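Putative hydrolase YdeN (PDB 1UXO) probably acts as a serine hydrolase of the alpha/beta-hydrolase fold, possibly an esterase, with no established substrate. Local coordinates at residues 51-54 against 55-58. The protein carries 2 engineered substitutions. Residues are numbered along the deposited sequence; the frame is centred on the assembly and turned at random.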
ATOM      1  N   ASP A  51     -10.265  -0.704  13.353  1.00 12.51           N
ATOM      2  CA  ASP A  51      -9.560   0.477  13.858  1.00 12.24           C
ATOM      3  C   ASP A  51      -8.662   1.081  12.771  1.00 10.95           C
ATOM      4  O   ASP A  51      -8.586   2.264  12.659  1.00  9.72           O
ATOM      5  CB  ASP A  51      -8.751   0.144  15.088  1.00 11.90           C
ATOM      6  CG  ASP A  51      -9.626  -0.326  16.259  1.00 16.82           C
ATOM      7  OD1 ASP A  51     -10.751   0.205  16.378  1.00 18.43           O
ATOM      8  OD2 ASP A  51      -9.273  -1.233  17.095  1.00 17.12           O
ATOM      9  N   TRP A  52      -8.038   0.250  11.934  1.00  9.39           N
ATOM     10  CA  TRP A  52      -7.226   0.771  10.826  1.00  9.10           C
ATOM     11  C   TRP A  52      -8.174   1.529   9.831  1.00  8.94           C
ATOM     12  O   TRP A  52      -7.838   2.663   9.360  1.00  8.80           O
ATOM     13  CB  TRP A  52      -6.427  -0.347  10.145  1.00  9.48           C
ATOM     14  CG  TRP A  52      -5.205  -0.730  10.892  1.00  9.80           C
ATOM     15  CD1 TRP A  52      -5.048  -0.794  12.250  1.00  9.14           C
ATOM     16  CD2 TRP A  52      -3.926  -1.075  10.325  1.00 10.81           C
ATOM     17  NE1 TRP A  52      -3.764  -1.159  12.557  1.00 11.01           N
ATOM     18  CE2 TRP A  52      -3.054  -1.344  11.398  1.00 10.51           C
ATOM     19  CE3 TRP A  52      -3.430  -1.193   9.008  1.00  9.89           C
ATOM     20  CZ2 TRP A  52      -1.703  -1.687  11.221  1.00 11.14           C
ATOM     21  CZ3 TRP A  52      -2.099  -1.514   8.835  1.00  9.90           C
ATOM     22  CH2 TRP A  52      -1.244  -1.762   9.942  1.00  9.63           C
ATOM     23  N   LEU A  53      -9.321   0.920   9.492  1.00  9.51           N
ATOM     24  CA  LEU A  53     -10.296   1.609   8.635  1.00 10.14           C
ATOM     25  C   LEU A  53     -10.821   2.926   9.224  1.00 10.30           C
ATOM     26  O   LEU A  53     -10.966   3.910   8.498  1.00  9.81           O
ATOM     27  CB  LEU A  53     -11.471   0.676   8.294  1.00 11.23           C
ATOM     28  CG  LEU A  53     -11.122  -0.577   7.463  1.00 10.67           C
ATOM     29  CD1 LEU A  53     -12.408  -1.426   7.220  1.00 14.00           C
ATOM     30  CD2 LEU A  53     -10.434  -0.245   6.184  1.00 12.32           C
ATOM     31  N   ASP A  54     -11.091   2.943  10.515  1.00 11.39           N
ATOM     32  CA  ASP A  54     -11.518   4.194  11.211  1.00 11.87           C
ATOM     33  C   ASP A  54     -10.435   5.267  11.134  1.00 11.72           C
ATOM     34  O   ASP A  54     -10.738   6.411  10.874  1.00 11.90           O
ATOM     35  CB  ASP A  54     -11.866   3.951  12.687  1.00 14.11           C
ATOM     36  CG  ASP A  54     -13.164   3.209  12.874  1.00 15.94           C
ATOM     37  OD1 ASP A  54     -14.004   3.155  11.963  1.00 16.72           O
ATOM     38  OD2 ASP A  54     -13.418   2.616  13.937  1.00 20.66           O
ATOM     39  N   THR A  55      -9.151   4.898  11.284  1.00 10.23           N
ATOM     40  CA  THR A  55      -8.078   5.863  11.111  1.00 10.33           C
ATOM     41  C   THR A  55      -8.003   6.382   9.687  1.00 10.46           C
ATOM     42  O   THR A  55      -7.892   7.603   9.453  1.00 10.51           O
ATOM     43  CB  THR A  55      -6.747   5.251  11.579  1.00 10.41           C
ATOM     44  OG1 THR A  55      -6.834   4.906  12.945  1.00 12.34           O
ATOM     45  CG2 THR A  55      -5.637   6.223  11.553  1.00 11.61           C
ATOM     46  N   LEU A  56      -8.073   5.488   8.691  1.00  9.77           N
ATOM     47  CA  LEU A  56      -8.053   5.983   7.338  1.00 10.39           C
ATOM     48  C   LEU A  56      -9.207   6.983   7.068  1.00 10.58           C
ATOM     49  O   LEU A  56      -9.059   7.943   6.315  1.00  9.88           O
ATOM     50  CB  LEU A  56      -8.112   4.809   6.342  1.00 10.04           C
ATOM     51  CG  LEU A  56      -6.854   3.909   6.351  1.00 10.87           C
ATOM     52  CD1 LEU A  56      -7.128   2.513   5.762  1.00 11.85           C
ATOM     53  CD2 LEU A  56      -5.651   4.615   5.657  1.00 11.78           C
ATOM     54  N   SER A  57     -10.364   6.722   7.667  1.00 11.72           N
ATOM     55  CA  SER A  57     -11.544   7.530   7.439  1.00 12.79           C
ATOM     56  C   SER A  57     -11.358   8.972   7.955  1.00 12.96           C
ATOM     57  O   SER A  57     -12.027   9.874   7.459  1.00 13.26           O
ATOM     58  CB  SER A  57     -12.789   6.824   8.003  1.00 13.07           C
ATOM     59  OG  SER A  57     -12.943   7.284   9.334  0.60 14.22           O
ATOM     60  N   LEU A  58     -10.381   9.201   8.830  1.00 12.75           N
ATOM     61  CA  LEU A  58     -10.064  10.566   9.314  1.00 13.10           C
ATOM     62  C   LEU A  58      -9.593  11.477   8.187  1.00 14.30           C
ATOM     63  O   LEU A  58      -9.679  12.701   8.334  1.00 14.35           O
ATOM     64  CB  LEU A  58      -8.962  10.537  10.364  1.00 13.12           C
ATOM     65  CG  LEU A  58      -9.304   9.815  11.658  1.00 14.93           C
ATOM     66  CD1 LEU A  58      -8.091   9.644  12.507  1.00 14.32           C
ATOM     67  CD2 LEU A  58     -10.413  10.469  12.453  1.00 18.37           C
TER
HETATM   68  O   HOH W   1     -15.288   5.787  10.568  1.00 42.68           O
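Trp52, whose carbonyl takes the N-H of Leu56 one turn on in helix 49-57, carries the flat group here. Its indole is buried against Met41, Pro47 and Ala78, and at one edge NE1 is hydrogen-bonded to Pro42 O, which helps fix the rotation of the ring. Phe114 meets the indole edge-to-face, and the ring of His11 meets it steeply, with planes about 80° apart.

Leu56 N donates to Trp52 O at 2.9 Å. Leu56 CG comes against the same oxygen at 3.4 Å. With CG anti to the carbonyl carbon of Leu56 (chi1 -67°), CG and CD1 both lie against Trp52 O. Leu53 and Leu56 touch by branch ends, CD2 of Leu53 to CD1 of Leu56 at 4.3 Å. Both also rest on Phe82 of helix 75-84.

Thr55 N donates to Asp51 O at 3.0 Å. Thr55 OG1 lies 3.2 Å from Asp51 O. Ser57 N donates to Leu53 O. In one of two conformers of Ser57, OG donates to Asp54 O at 2.8 Å, and a water donates to both Ser57 OG and Asp54 OD1. This link is doubtful, because the side chain has a second position. The backbone bond from Leu58 N to Asp54 O is weak, at 3.5 Å.

Helix 49-57 lies in the connection between parallel strands 35-39 and 67-72, a beta-alpha-beta crossover of the alpha/beta-hydrolase fold. Trp52 comes within about 8 Å, side chain to side chain, of Ser73, the predicted charge-relay serine.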